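Side-chain contacts in 3,4-dihydroxy-2-butanone 4-phosphate synthase (PDB 1TKS), which catalyses the conversion of D-ribulose 5-phosphate to formate and 3,4-dihydroxy-2-butanone 4-phosphate in riboflavin biosynthesis: residues 70-75 with 123-128; 36-41 with 151-156; 180-185 with 190-195. One frame throughout, in Å; residues are numbered along the deposited sequence.

Overall arrangement
Interactions 2 and 3 both reach the mixed four-stranded sheet, through strands 34-38 and 191-194, whereas interaction 1 includes strand 123-124, which pairs with 91-93. The centres of interactions 1 and 3 are about 31 Å apart, on opposite sides of the chain's centre; interaction 2 has its centre about 21 Å from that of interaction 1 and 17 Å from that of interaction 3. Along the chain, interaction 1 is nested within the loop closed by interaction 2, and interaction 3 follows both. Leu152 of helix 145-155 packs on Ile193 of strand 191-194, so interactions 2 and 3 touch, whereas interaction 1 touches neither. Interaction 1 instead borders the second subunit of the dimer.

Interaction 1. Residues 70-75 with 123-128; sequences LELPPM and FIKPGH
Lys125 reaches across to the chain just beyond helix 64-69 and delivers its ammonium group to the backbone carbonyl of Glu71. Its CB leaves the backbone toward residues 70-75, and CG carries the chain on to CD, which lies 3.9 Å from Leu72 CD2, the two side chains crossing at a slant. A bend in the lysine at chi3 (-67°) then turns CE and NZ away from the leucine, toward the carbonyl. There NZ donates a hydrogen bond of 3.1 Å to Glu71 O, with a C=O...N angle of 153° and the donor tilted 20° out of the carbonyl plane. Two waters complete the grip: one links NZ to Leu70 O, the other spans NZ and Glu71 O, so that this carbonyl accepts two bonds. Glu71 has positive phi and closes the helix in a Schellman motif; a positive charge beside carbonyls just past the helix C-terminus is probably favourable. The carboxylate oxygen Glu71 OE2 remains 4.6 Å from Lys125 NZ, too far for a salt bridge. Deeper in, Leu70 CD2 approaches Phe123 CE1 obliquely at 4.0 Å. Leu70, Leu72 and Phe123 all pack on Leu113 of helix 103-114, Phe123 also meets Phe93 of strand 91-93 edge-to-face, and Lys125 touches Cys91 of that strand and Leu76 of the second subunit.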
ATOM      1  N   LEU B  70     -21.734   0.734   5.930  1.00 13.65           N
ATOM      2  CA  LEU B  70     -20.610   1.114   6.777  1.00 13.51           C
ATOM      3  C   LEU B  70     -20.212   2.575   6.601  1.00 14.04           C
ATOM      4  O   LEU B  70     -19.276   3.047   7.243  1.00 13.81           O
ATOM      5  CB  LEU B  70     -19.406   0.217   6.479  1.00 14.73           C
ATOM      6  CG  LEU B  70     -19.568  -1.267   6.828  1.00 14.52           C
ATOM      7  CD1 LEU B  70     -18.340  -2.039   6.370  1.00 15.55           C
ATOM      8  CD2 LEU B  70     -19.773  -1.418   8.330  1.00 17.63           C
ATOM      9  N   GLU B  71     -20.934   3.285   5.738  1.00 14.04           N
ATOM     10  CA  GLU B  71     -20.664   4.691   5.457  1.00 16.03           C
ATOM     11  C   GLU B  71     -19.266   4.899   4.890  1.00 15.91           C
ATOM     12  O   GLU B  71     -18.499   5.733   5.372  1.00 17.00           O
ATOM     13  CB  GLU B  71     -20.851   5.541   6.719  1.00 17.24           C
ATOM     14  CG  GLU B  71     -22.277   5.548   7.243  1.00 19.95           C
ATOM     15  CD  GLU B  71     -22.471   6.492   8.417  1.00 22.01           C
ATOM     16  OE1 GLU B  71     -23.601   6.559   8.940  1.00 24.34           O
ATOM     17  OE2 GLU B  71     -21.494   7.163   8.811  1.00 23.80           O
ATOM     18  N   LEU B  72     -18.945   4.122   3.863  1.00 14.78           N
ATOM     19  CA  LEU B  72     -17.659   4.209   3.187  1.00 14.66           C
ATOM     20  C   LEU B  72     -17.929   4.692   1.763  1.00 15.48           C
ATOM     21  O   LEU B  72     -17.962   3.903   0.818  1.00 15.71           O
ATOM     22  CB  LEU B  72     -16.978   2.835   3.163  1.00 13.50           C
ATOM     23  CG  LEU B  72     -16.526   2.277   4.518  1.00 12.43           C
ATOM     24  CD1 LEU B  72     -16.018   0.847   4.347  1.00 11.99           C
ATOM     25  CD2 LEU B  72     -15.436   3.168   5.101  1.00 13.93           C
ATOM     26  N   PRO B  73     -18.143   6.007   1.596  1.00 16.85           N
ATOM     27  CA  PRO B  73     -18.417   6.575   0.275  1.00 17.44           C
ATOM     28  C   PRO B  73     -17.189   6.633  -0.624  1.00 16.81           C
ATOM     29  O   PRO B  73     -16.054   6.538  -0.153  1.00 16.86           O
ATOM     30  CB  PRO B  73     -18.954   7.964   0.608  1.00 17.68           C
ATOM     31  CG  PRO B  73     -18.159   8.333   1.816  1.00 18.12           C
ATOM     32  CD  PRO B  73     -18.188   7.051   2.635  1.00 18.32           C
ATOM     33  N   PRO B  74     -17.406   6.776  -1.940  1.00 16.47           N
ATOM     34  CA  PRO B  74     -16.305   6.851  -2.901  1.00 17.14           C
ATOM     35  C   PRO B  74     -15.339   7.948  -2.474  1.00 16.70           C
ATOM     36  O   PRO B  74     -15.751   8.983  -1.948  1.00 18.29           O
ATOM     37  CB  PRO B  74     -17.018   7.178  -4.209  1.00 17.80           C
ATOM     38  CG  PRO B  74     -18.318   6.452  -4.055  1.00 17.72           C
ATOM     39  CD  PRO B  74     -18.706   6.797  -2.635  1.00 16.04           C
ATOM     40  N   MET B  75     -14.053   7.715  -2.694  1.00 17.53           N
ATOM     41  CA  MET B  75     -13.042   8.685  -2.316  1.00 19.49           C
ATOM     42  C   MET B  75     -13.299  10.010  -3.021  1.00 22.34           C
ATOM     43  O   MET B  75     -13.087  11.081  -2.450  1.00 23.28           O
ATOM     44  CB  MET B  75     -11.661   8.156  -2.684  1.00 17.59           C
ATOM     45  CG  MET B  75     -10.525   8.916  -2.061  1.00 16.63           C
ATOM     46  SD  MET B  75      -8.982   8.148  -2.529  1.00 16.14           S
ATOM     47  CE  MET B  75      -8.882   6.802  -1.339  1.00 12.90           C
ATOM     48  N   PHE B 123     -15.232   2.382  12.708  1.00 12.01           N
ATOM     49  CA  PHE B 123     -14.038   2.661  11.915  1.00 11.95           C
ATOM     50  C   PHE B 123     -13.549   4.100  11.944  1.00 12.81           C
ATOM     51  O   PHE B 123     -14.327   5.047  12.092  1.00 13.97           O
ATOM     52  CB  PHE B 123     -14.259   2.246  10.455  1.00 12.13           C
ATOM     53  CG  PHE B 123     -14.639   0.801  10.286  1.00 12.55           C
ATOM     54  CD1 PHE B 123     -15.956   0.387  10.478  1.00 13.70           C
ATOM     55  CD2 PHE B 123     -13.681  -0.150   9.953  1.00 11.47           C
ATOM     56  CE1 PHE B 123     -16.311  -0.954  10.341  1.00 12.69           C
ATOM     57  CE2 PHE B 123     -14.026  -1.493   9.813  1.00 11.90           C
ATOM     58  CZ  PHE B 123     -15.345  -1.897  10.008  1.00 12.89           C
ATOM     59  N   ILE B 124     -12.234   4.240  11.808  1.00 13.63           N
ATOM     60  CA  ILE B 124     -11.575   5.537  11.769  1.00 13.25           C
ATOM     61  C   ILE B 124     -11.230   5.798  10.314  1.00 12.77           C
ATOM     62  O   ILE B 124     -10.726   4.914   9.616  1.00 11.49           O
ATOM     63  CB  ILE B 124     -10.267   5.538  12.589  1.00 15.72           C
ATOM     64  CG1 ILE B 124     -10.571   5.237  14.058  1.00 16.02           C
ATOM     65  CG2 ILE B 124      -9.573   6.890  12.466  1.00 16.09           C
ATOM     66  CD1 ILE B 124      -9.339   4.969  14.891  1.00 17.73           C
ATOM     67  N   LYS B 125     -11.516   7.012   9.862  1.00 10.99           N
ATOM     68  CA  LYS B 125     -11.252   7.420   8.488  1.00 12.00           C
ATOM     69  C   LYS B 125     -10.536   8.769   8.511  1.00 11.43           C
ATOM     70  O   LYS B 125     -10.928   9.674   9.246  1.00 12.45           O
ATOM     71  CB  LYS B 125     -12.578   7.534   7.728  1.00 12.90           C
ATOM     72  CG  LYS B 125     -13.332   6.207   7.635  1.00 13.94           C
ATOM     73  CD  LYS B 125     -14.754   6.378   7.127  1.00 18.93           C
ATOM     74  CE  LYS B 125     -15.620   7.147   8.113  1.00 19.98           C
ATOM     75  NZ  LYS B 125     -17.055   7.110   7.720  1.00 23.39           N
ATOM     76  N   PRO B 126      -9.454   8.913   7.726  1.00 10.79           N
ATOM     77  CA  PRO B 126      -8.879   7.891   6.843  1.00 11.03           C
ATOM     78  C   PRO B 126      -8.171   6.785   7.616  1.00 10.71           C
ATOM     79  O   PRO B 126      -8.042   6.847   8.843  1.00  9.99           O
ATOM     80  CB  PRO B 126      -7.920   8.695   5.968  1.00 10.86           C
ATOM     81  CG  PRO B 126      -7.467   9.777   6.887  1.00 12.80           C
ATOM     82  CD  PRO B 126      -8.758  10.198   7.551  1.00 10.97           C
ATOM     83  N   GLY B 127      -7.720   5.768   6.889  1.00 11.12           N
ATOM     84  CA  GLY B 127      -7.041   4.653   7.522  1.00 10.58           C
ATOM     85  C   GLY B 127      -5.947   4.050   6.666  1.00 10.27           C
ATOM     86  O   GLY B 127      -5.387   4.719   5.804  1.00 11.16           O
ATOM     87  N   HIS B 128      -5.666   2.768   6.894  1.00 10.03           N
ATOM     88  CA  HIS B 128      -4.612   2.072   6.169  1.00  9.58           C
ATOM     89  C   HIS B 128      -5.100   0.948   5.258  1.00  9.96           C
ATOM     90  O   HIS B 128      -4.296   0.247   4.642  1.00  8.62           O
ATOM     91  CB  HIS B 128      -3.590   1.545   7.173  1.00 10.25           C
ATOM     92  CG  HIS B 128      -2.884   2.628   7.929  1.00 11.92           C
ATOM     93  ND1 HIS B 128      -1.679   3.157   7.520  1.00 13.29           N
ATOM     94  CD2 HIS B 128      -3.226   3.296   9.057  1.00 12.64           C
ATOM     95  CE1 HIS B 128      -1.307   4.103   8.365  1.00 13.52           C
ATOM     96  NE2 HIS B 128      -2.227   4.208   9.306  1.00 14.96           N
TER
HETATM   97  O   HOH W   1     -17.206   4.287   8.765  1.00 20.20           O
HETATM   98  O   HOH W   2     -18.858   8.451   5.971  1.00 42.97           O

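Interaction 2. Residues 36-41 with 151-156; sequences IMAAEL and QLSTLA
Ser153 brings helix 145-155 closest to Ala38, with their CA atoms 6.0 Å apart. The hydroxyl does the touching: with OG beside its own backbone N and anti to the carbonyl carbon (chi1 -70°), it comes within 4.2 Å of Ala38 CA and 4.5 Å of Ala38 CB. One residue back along the helix, Leu152 CD1 is likewise 4.5 Å from Ile36 CG2, so the contact is light throughout, and no hydrogen bond crosses it. Ala38 ends strand 34-38, an inner strand of the mixed sheet, and this contact sets helix 145-155 against one face of it. The same helix begins at His145, which is expected to bind a magnesium ion; Ile36 has its side chain about 5 Å from those of His145 and Asp34, which probably binds the substrate D-ribulose 5-phosphate. Each side is held more densely by other parts of the fold. The buried Ser153 OG is satisfied by Ala161 O and the hydroxyl of Tyr15, with a weak further bond to Ala149 O in the preceding helical turn, and Leu152 also packs on Leu12 and Tyr15 of helix 8-16 and on Leu198 of helix 195-203. Exposed Thr154 and partly exposed Glu40 mark the solvent side, and neither makes a contact across. Thr154 OG1 bonds to Val150 O, while Glu40, past the end of the strand, points toward the helix, and its OE2 accepts a hydrogen bond from Gln159 N.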
ATOM      1  N   ILE B  36      -6.117 -13.294  -3.870  1.00  8.32           N
ATOM      2  CA  ILE B  36      -7.430 -12.946  -3.325  1.00  8.11           C
ATOM      3  C   ILE B  36      -7.902 -14.003  -2.330  1.00  8.02           C
ATOM      4  O   ILE B  36      -7.726 -15.199  -2.559  1.00  8.65           O
ATOM      5  CB  ILE B  36      -8.530 -12.868  -4.419  1.00  9.48           C
ATOM      6  CG1 ILE B  36      -8.082 -11.964  -5.571  1.00  9.56           C
ATOM      7  CG2 ILE B  36      -9.830 -12.353  -3.803  1.00  9.56           C
ATOM      8  CD1 ILE B  36      -9.130 -11.792  -6.662  1.00 12.12           C
ATOM      9  N   MET B  37      -8.490 -13.560  -1.223  1.00 10.04           N
ATOM     10  CA  MET B  37      -9.042 -14.483  -0.235  1.00  8.59           C
ATOM     11  C   MET B  37     -10.191 -13.819   0.500  1.00  8.60           C
ATOM     12  O   MET B  37     -10.390 -12.611   0.390  1.00  8.60           O
ATOM     13  CB  MET B  37      -7.971 -14.967   0.763  1.00  9.08           C
ATOM     14  CG  MET B  37      -7.501 -13.962   1.825  1.00  9.38           C
ATOM     15  SD  MET B  37      -6.611 -14.780   3.168  1.00  8.47           S
ATOM     16  CE  MET B  37      -7.940 -15.482   4.117  1.00 10.46           C
ATOM     17  N   ALA B  38     -10.949 -14.621   1.238  1.00  7.92           N
ATOM     18  CA  ALA B  38     -12.093 -14.128   1.994  1.00  7.01           C
ATOM     19  C   ALA B  38     -11.660 -13.114   3.046  1.00  6.97           C
ATOM     20  O   ALA B  38     -10.772 -13.382   3.849  1.00  9.02           O
ATOM     21  CB  ALA B  38     -12.812 -15.294   2.658  1.00  8.17           C
ATOM     22  N   ALA B  39     -12.299 -11.948   3.042  1.00  7.45           N
ATOM     23  CA  ALA B  39     -11.961 -10.897   3.995  1.00  7.65           C
ATOM     24  C   ALA B  39     -12.134 -11.340   5.444  1.00  8.78           C
ATOM     25  O   ALA B  39     -11.297 -11.038   6.301  1.00  9.78           O
ATOM     26  CB  ALA B  39     -12.809  -9.650   3.725  1.00  8.67           C
ATOM     27  N   GLU B  40     -13.218 -12.058   5.722  1.00  8.66           N
ATOM     28  CA  GLU B  40     -13.501 -12.510   7.080  1.00  8.41           C
ATOM     29  C   GLU B  40     -12.549 -13.578   7.594  1.00  8.46           C
ATOM     30  O   GLU B  40     -12.525 -13.865   8.790  1.00  8.58           O
ATOM     31  CB  GLU B  40     -14.936 -13.034   7.169  1.00  9.47           C
ATOM     32  CG  GLU B  40     -15.222 -14.221   6.263  1.00 10.04           C
ATOM     33  CD  GLU B  40     -16.706 -14.495   6.130  1.00 10.56           C
ATOM     34  OE1 GLU B  40     -17.272 -15.198   6.992  1.00 16.41           O
ATOM     35  OE2 GLU B  40     -17.306 -13.986   5.165  1.00 12.02           O
ATOM     36  N   LEU B  41     -11.743 -14.150   6.707  1.00  8.15           N
ATOM     37  CA  LEU B  41     -10.836 -15.212   7.123  1.00  8.47           C
ATOM     38  C   LEU B  41      -9.362 -14.843   7.150  1.00  9.05           C
ATOM     39  O   LEU B  41      -8.537 -15.653   7.568  1.00 10.81           O
ATOM     40  CB  LEU B  41     -11.025 -16.433   6.220  1.00  7.63           C
ATOM     41  CG  LEU B  41     -12.438 -17.014   6.125  1.00  8.68           C
ATOM     42  CD1 LEU B  41     -12.451 -18.167   5.130  1.00  8.98           C
ATOM     43  CD2 LEU B  41     -12.897 -17.479   7.495  1.00  9.12           C
ATOM     44  N   GLN B 151     -17.520 -11.864  -5.724  1.00  7.39           N
ATOM     45  CA  GLN B 151     -18.199 -12.994  -6.355  1.00  7.89           C
ATOM     46  C   GLN B 151     -17.730 -14.306  -5.722  1.00  6.98           C
ATOM     47  O   GLN B 151     -18.539 -15.196  -5.456  1.00  8.41           O
ATOM     48  CB  GLN B 151     -17.898 -13.024  -7.854  1.00  6.94           C
ATOM     49  CG  GLN B 151     -18.774 -13.985  -8.654  1.00 10.33           C
ATOM     50  CD  GLN B 151     -20.035 -13.322  -9.168  1.00 11.36           C
ATOM     51  OE1 GLN B 151     -21.137 -13.557  -8.665  1.00 15.46           O
ATOM     52  NE2 GLN B 151     -19.875 -12.480 -10.177  1.00  8.20           N
ATOM     53  N   LEU B 152     -16.422 -14.427  -5.501  1.00  8.85           N
ATOM     54  CA  LEU B 152     -15.868 -15.629  -4.896  1.00  7.26           C
ATOM     55  C   LEU B 152     -16.438 -15.826  -3.500  1.00  7.42           C
ATOM     56  O   LEU B 152     -16.883 -16.918  -3.151  1.00  8.42           O
ATOM     57  CB  LEU B 152     -14.339 -15.549  -4.837  1.00  8.87           C
ATOM     58  CG  LEU B 152     -13.646 -15.805  -6.178  1.00  8.30           C
ATOM     59  CD1 LEU B 152     -12.194 -15.356  -6.116  1.00  9.01           C
ATOM     60  CD2 LEU B 152     -13.733 -17.289  -6.522  1.00  9.93           C
ATOM     61  N   SER B 153     -16.436 -14.765  -2.701  1.00  7.82           N
ATOM     62  CA  SER B 153     -16.965 -14.854  -1.350  1.00  8.80           C
ATOM     63  C   SER B 153     -18.433 -15.281  -1.366  1.00  9.59           C
ATOM     64  O   SER B 153     -18.848 -16.138  -0.585  1.00  9.28           O
ATOM     65  CB  SER B 153     -16.801 -13.511  -0.629  1.00  8.32           C
ATOM     66  OG  SER B 153     -15.433 -13.273  -0.346  1.00  9.12           O
ATOM     67  N   THR B 154     -19.218 -14.690  -2.260  1.00  8.49           N
ATOM     68  CA  THR B 154     -20.633 -15.026  -2.368  1.00  9.62           C
ATOM     69  C   THR B 154     -20.820 -16.500  -2.728  1.00  9.31           C
ATOM     70  O   THR B 154     -21.605 -17.213  -2.097  1.00  9.32           O
ATOM     71  CB  THR B 154     -21.331 -14.150  -3.430  1.00  8.99           C
ATOM     72  OG1 THR B 154     -21.230 -12.772  -3.047  1.00 11.35           O
ATOM     73  CG2 THR B 154     -22.803 -14.525  -3.553  1.00  8.59           C
ATOM     74  N   LEU B 155     -20.093 -16.959  -3.740  1.00  9.15           N
ATOM     75  CA  LEU B 155     -20.192 -18.349  -4.167  1.00  8.96           C
ATOM     76  C   LEU B 155     -19.781 -19.302  -3.054  1.00  9.59           C
ATOM     77  O   LEU B 155     -20.301 -20.418  -2.961  1.00 11.72           O
ATOM     78  CB  LEU B 155     -19.310 -18.584  -5.390  1.00 10.23           C
ATOM     79  CG  LEU B 155     -19.721 -17.826  -6.653  1.00  9.19           C
ATOM     80  CD1 LEU B 155     -18.582 -17.863  -7.663  1.00  9.57           C
ATOM     81  CD2 LEU B 155     -21.000 -18.436  -7.231  1.00 11.57           C
ATOM     82  N   ALA B 156     -18.855 -18.857  -2.211  1.00  9.18           N
ATOM     83  CA  ALA B 156     -18.358 -19.668  -1.104  1.00  9.34           C
ATOM     84  C   ALA B 156     -19.291 -19.643   0.109  1.00  9.86           C
ATOM     85  O   ALA B 156     -19.024 -20.302   1.114  1.00 11.18           O
ATOM     86  CB  ALA B 156     -16.960 -19.185  -0.709  1.00  9.79           C
TER

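Interaction 3. Residues 180-185 with 190-195; sequences DCIQFG and IKIINI
Gly185 and Ile190 meet through the one hydrogen bond between residues 180-185 and 190-195. Ile190 N donates to Gly185 O over 2.8 Å, with an N-H...O angle of 155°. Lacking a side chain, Gly185 lets the returning chain pass closely, its CA lying 4.4 Å from Ile190 CA; a CB on this residue would run into Ile190 O and crowd Ile192 CD1. A second set of contacts sets an apolar tip against helical backbone. The CD1 methyl of Ile192 presses on the helix where Cys181 O lies 3.5 Å and Ile182 CA 3.6 Å from it, and the side chain of Ile182 adds CG1 at 4.2 Å from Ile192 CD1. Cys181 O is meanwhile engaged within the helix by Gly185 N. The third kind is aromatic-aliphatic packing. With CG anti to the backbone N (chi1 -170°), the ring of Phe184 swings to where CE2 meets Ile190 CD1 at 3.8 Å, an oblique approach. Tyr53 meets the same ring edge-to-face, and His188 also touches it. Ile190 and Ile192 both pack on Ile22 of the adjoining parallel strand 21-24, so they fill the layer between helix and sheet. At the end of the strand, Asn194 N-caps helix 195-203, its OD1 bonded to Gln197 N. Strands 162-166 and 191-194, parallel at the two outer edges of the sheet, are thus joined through helix 178-188 in a beta-alpha-beta crossover, of which this helix and its return into strand 191-194 form the second half.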
ATOM      1  N   ASP B 180       5.175 -16.805 -13.878  1.00 10.01           N
ATOM      2  CA  ASP B 180       5.638 -16.609 -12.514  1.00  9.86           C
ATOM      3  C   ASP B 180       4.537 -16.956 -11.512  1.00  9.91           C
ATOM      4  O   ASP B 180       4.825 -17.415 -10.409  1.00 10.18           O
ATOM      5  CB  ASP B 180       6.123 -15.173 -12.317  1.00 11.70           C
ATOM      6  CG  ASP B 180       7.535 -14.956 -12.845  1.00 12.00           C
ATOM      7  OD1 ASP B 180       7.965 -13.791 -12.956  1.00 14.19           O
ATOM      8  OD2 ASP B 180       8.223 -15.958 -13.141  1.00 15.08           O
ATOM      9  N   CYS B 181       3.281 -16.751 -11.895  1.00  8.77           N
ATOM     10  CA  CYS B 181       2.173 -17.076 -11.000  1.00  7.91           C
ATOM     11  C   CYS B 181       2.058 -18.581 -10.819  1.00  8.23           C
ATOM     12  O   CYS B 181       1.757 -19.061  -9.725  1.00 10.13           O
ATOM     13  CB  CYS B 181       0.853 -16.526 -11.544  1.00  9.37           C
ATOM     14  SG  CYS B 181       0.711 -14.720 -11.433  1.00  9.84           S
ATOM     15  N   ILE B 182       2.277 -19.318 -11.904  1.00  9.43           N
ATOM     16  CA  ILE B 182       2.221 -20.775 -11.871  1.00 10.54           C
ATOM     17  C   ILE B 182       3.312 -21.259 -10.920  1.00 10.38           C
ATOM     18  O   ILE B 182       3.088 -22.137 -10.089  1.00 11.27           O
ATOM     19  CB  ILE B 182       2.456 -21.361 -13.284  1.00 10.62           C
ATOM     20  CG1 ILE B 182       1.284 -20.991 -14.191  1.00 11.55           C
ATOM     21  CG2 ILE B 182       2.641 -22.871 -13.206  1.00 11.21           C
ATOM     22  CD1 ILE B 182       1.445 -21.437 -15.630  1.00 10.91           C
ATOM     23  N   GLN B 183       4.494 -20.663 -11.043  1.00 11.57           N
ATOM     24  CA  GLN B 183       5.621 -21.011 -10.185  1.00 13.51           C
ATOM     25  C   GLN B 183       5.296 -20.703  -8.721  1.00 12.07           C
ATOM     26  O   GLN B 183       5.572 -21.509  -7.831  1.00 12.94           O
ATOM     27  CB  GLN B 183       6.863 -20.230 -10.629  1.00 16.35           C
ATOM     28  CG  GLN B 183       7.812 -19.831  -9.513  1.00 26.01           C
ATOM     29  CD  GLN B 183       8.377 -21.015  -8.769  1.00 29.75           C
ATOM     30  OE1 GLN B 183       9.026 -21.877  -9.356  1.00 33.87           O
ATOM     31  NE2 GLN B 183       8.133 -21.063  -7.464  1.00 33.65           N
ATOM     32  N   PHE B 184       4.700 -19.536  -8.488  1.00 10.75           N
ATOM     33  CA  PHE B 184       4.336 -19.103  -7.141  1.00 10.55           C
ATOM     34  C   PHE B 184       3.287 -20.046  -6.552  1.00 10.06           C
ATOM     35  O   PHE B 184       3.355 -20.422  -5.379  1.00 10.64           O
ATOM     36  CB  PHE B 184       3.784 -17.674  -7.185  1.00  9.40           C
ATOM     37  CG  PHE B 184       3.593 -17.053  -5.829  1.00  9.31           C
ATOM     38  CD1 PHE B 184       4.647 -16.404  -5.189  1.00  9.94           C
ATOM     39  CD2 PHE B 184       2.365 -17.141  -5.181  1.00  8.84           C
ATOM     40  CE1 PHE B 184       4.480 -15.853  -3.919  1.00  9.90           C
ATOM     41  CE2 PHE B 184       2.185 -16.597  -3.913  1.00  9.61           C
ATOM     42  CZ  PHE B 184       3.246 -15.953  -3.279  1.00  8.36           C
ATOM     43  N   GLY B 185       2.319 -20.428  -7.379  1.00 10.90           N
ATOM     44  CA  GLY B 185       1.273 -21.328  -6.929  1.00 12.48           C
ATOM     45  C   GLY B 185       1.810 -22.682  -6.505  1.00 12.12           C
ATOM     46  O   GLY B 185       1.391 -23.227  -5.486  1.00 12.70           O
ATOM     47  N   ILE B 190      -0.836 -22.814  -3.829  1.00 10.60           N
ATOM     48  CA  ILE B 190      -1.992 -21.954  -4.043  1.00  9.82           C
ATOM     49  C   ILE B 190      -2.581 -22.218  -5.424  1.00 10.08           C
ATOM     50  O   ILE B 190      -1.866 -22.224  -6.426  1.00 10.96           O
ATOM     51  CB  ILE B 190      -1.605 -20.465  -3.926  1.00 10.12           C
ATOM     52  CG1 ILE B 190      -1.069 -20.188  -2.519  1.00  9.44           C
ATOM     53  CG2 ILE B 190      -2.817 -19.577  -4.220  1.00 10.09           C
ATOM     54  CD1 ILE B 190      -0.536 -18.769  -2.325  1.00 11.27           C
ATOM     55  N   LYS B 191      -3.890 -22.449  -5.455  1.00  9.65           N
ATOM     56  CA  LYS B 191      -4.612 -22.724  -6.691  1.00  9.32           C
ATOM     57  C   LYS B 191      -4.777 -21.457  -7.522  1.00  8.68           C
ATOM     58  O   LYS B 191      -4.867 -20.354  -6.982  1.00 10.11           O
ATOM     59  CB  LYS B 191      -5.984 -23.319  -6.366  1.00 10.57           C
ATOM     60  CG  LYS B 191      -5.931 -24.757  -5.851  1.00 10.53           C
ATOM     61  CD  LYS B 191      -7.233 -25.134  -5.156  1.00 12.03           C
ATOM     62  CE  LYS B 191      -7.376 -26.641  -5.000  1.00 12.86           C
ATOM     63  NZ  LYS B 191      -6.195 -27.263  -4.338  1.00 13.52           N
ATOM     64  N   ILE B 192      -4.835 -21.629  -8.839  1.00  9.51           N
ATOM     65  CA  ILE B 192      -4.958 -20.505  -9.763  1.00  9.11           C
ATOM     66  C   ILE B 192      -6.220 -20.619 -10.609  1.00  9.99           C
ATOM     67  O   ILE B 192      -6.558 -21.700 -11.083  1.00 10.56           O
ATOM     68  CB  ILE B 192      -3.745 -20.458 -10.722  1.00 10.41           C
ATOM     69  CG1 ILE B 192      -2.445 -20.487  -9.915  1.00 11.00           C
ATOM     70  CG2 ILE B 192      -3.816 -19.213 -11.604  1.00 11.63           C
ATOM     71  CD1 ILE B 192      -1.212 -20.656 -10.768  1.00 13.45           C
ATOM     72  N   ILE B 193      -6.920 -19.503 -10.785  1.00  9.16           N
ATOM     73  CA  ILE B 193      -8.130 -19.473 -11.605  1.00  8.62           C
ATOM     74  C   ILE B 193      -8.113 -18.187 -12.423  1.00  8.69           C
ATOM     75  O   ILE B 193      -7.239 -17.340 -12.237  1.00  8.61           O
ATOM     76  CB  ILE B 193      -9.431 -19.452 -10.747  1.00  8.16           C
ATOM     77  CG1 ILE B 193      -9.426 -18.241  -9.807  1.00  8.73           C
ATOM     78  CG2 ILE B 193      -9.564 -20.739  -9.946  1.00  7.51           C
ATOM     79  CD1 ILE B 193     -10.787 -17.920  -9.214  1.00 11.68           C
ATOM     80  N   ASN B 194      -9.057 -18.043 -13.344  1.00  8.19           N
ATOM     81  CA  ASN B 194      -9.147 -16.809 -14.106  1.00  8.70           C
ATOM     82  C   ASN B 194     -10.608 -16.376 -14.159  1.00  9.66           C
ATOM     83  O   ASN B 194     -11.515 -17.199 -14.005  1.00  8.75           O
ATOM     84  CB  ASN B 194      -8.499 -16.945 -15.503  1.00 10.19           C
ATOM     85  CG  ASN B 194      -9.213 -17.924 -16.415  1.00  9.85           C
ATOM     86  OD1 ASN B 194     -10.267 -17.618 -16.969  1.00 10.89           O
ATOM     87  ND2 ASN B 194      -8.628 -19.107 -16.588  1.00  9.38           N
ATOM     88  N   ILE B 195     -10.831 -15.077 -14.332  1.00  9.70           N
ATOM     89  CA  ILE B 195     -12.181 -14.525 -14.347  1.00 11.09           C
ATOM     90  C   ILE B 195     -13.060 -15.055 -15.461  1.00 12.25           C
ATOM     91  O   ILE B 195     -14.247 -15.285 -15.256  1.00 11.38           O
ATOM     92  CB  ILE B 195     -12.141 -12.988 -14.408  1.00 10.77           C
ATOM     93  CG1 ILE B 195     -11.467 -12.456 -13.139  1.00 11.60           C
ATOM     94  CG2 ILE B 195     -13.553 -12.427 -14.552  1.00 11.58           C
ATOM     95  CD1 ILE B 195     -11.242 -10.956 -13.130  1.00 10.97           C
TER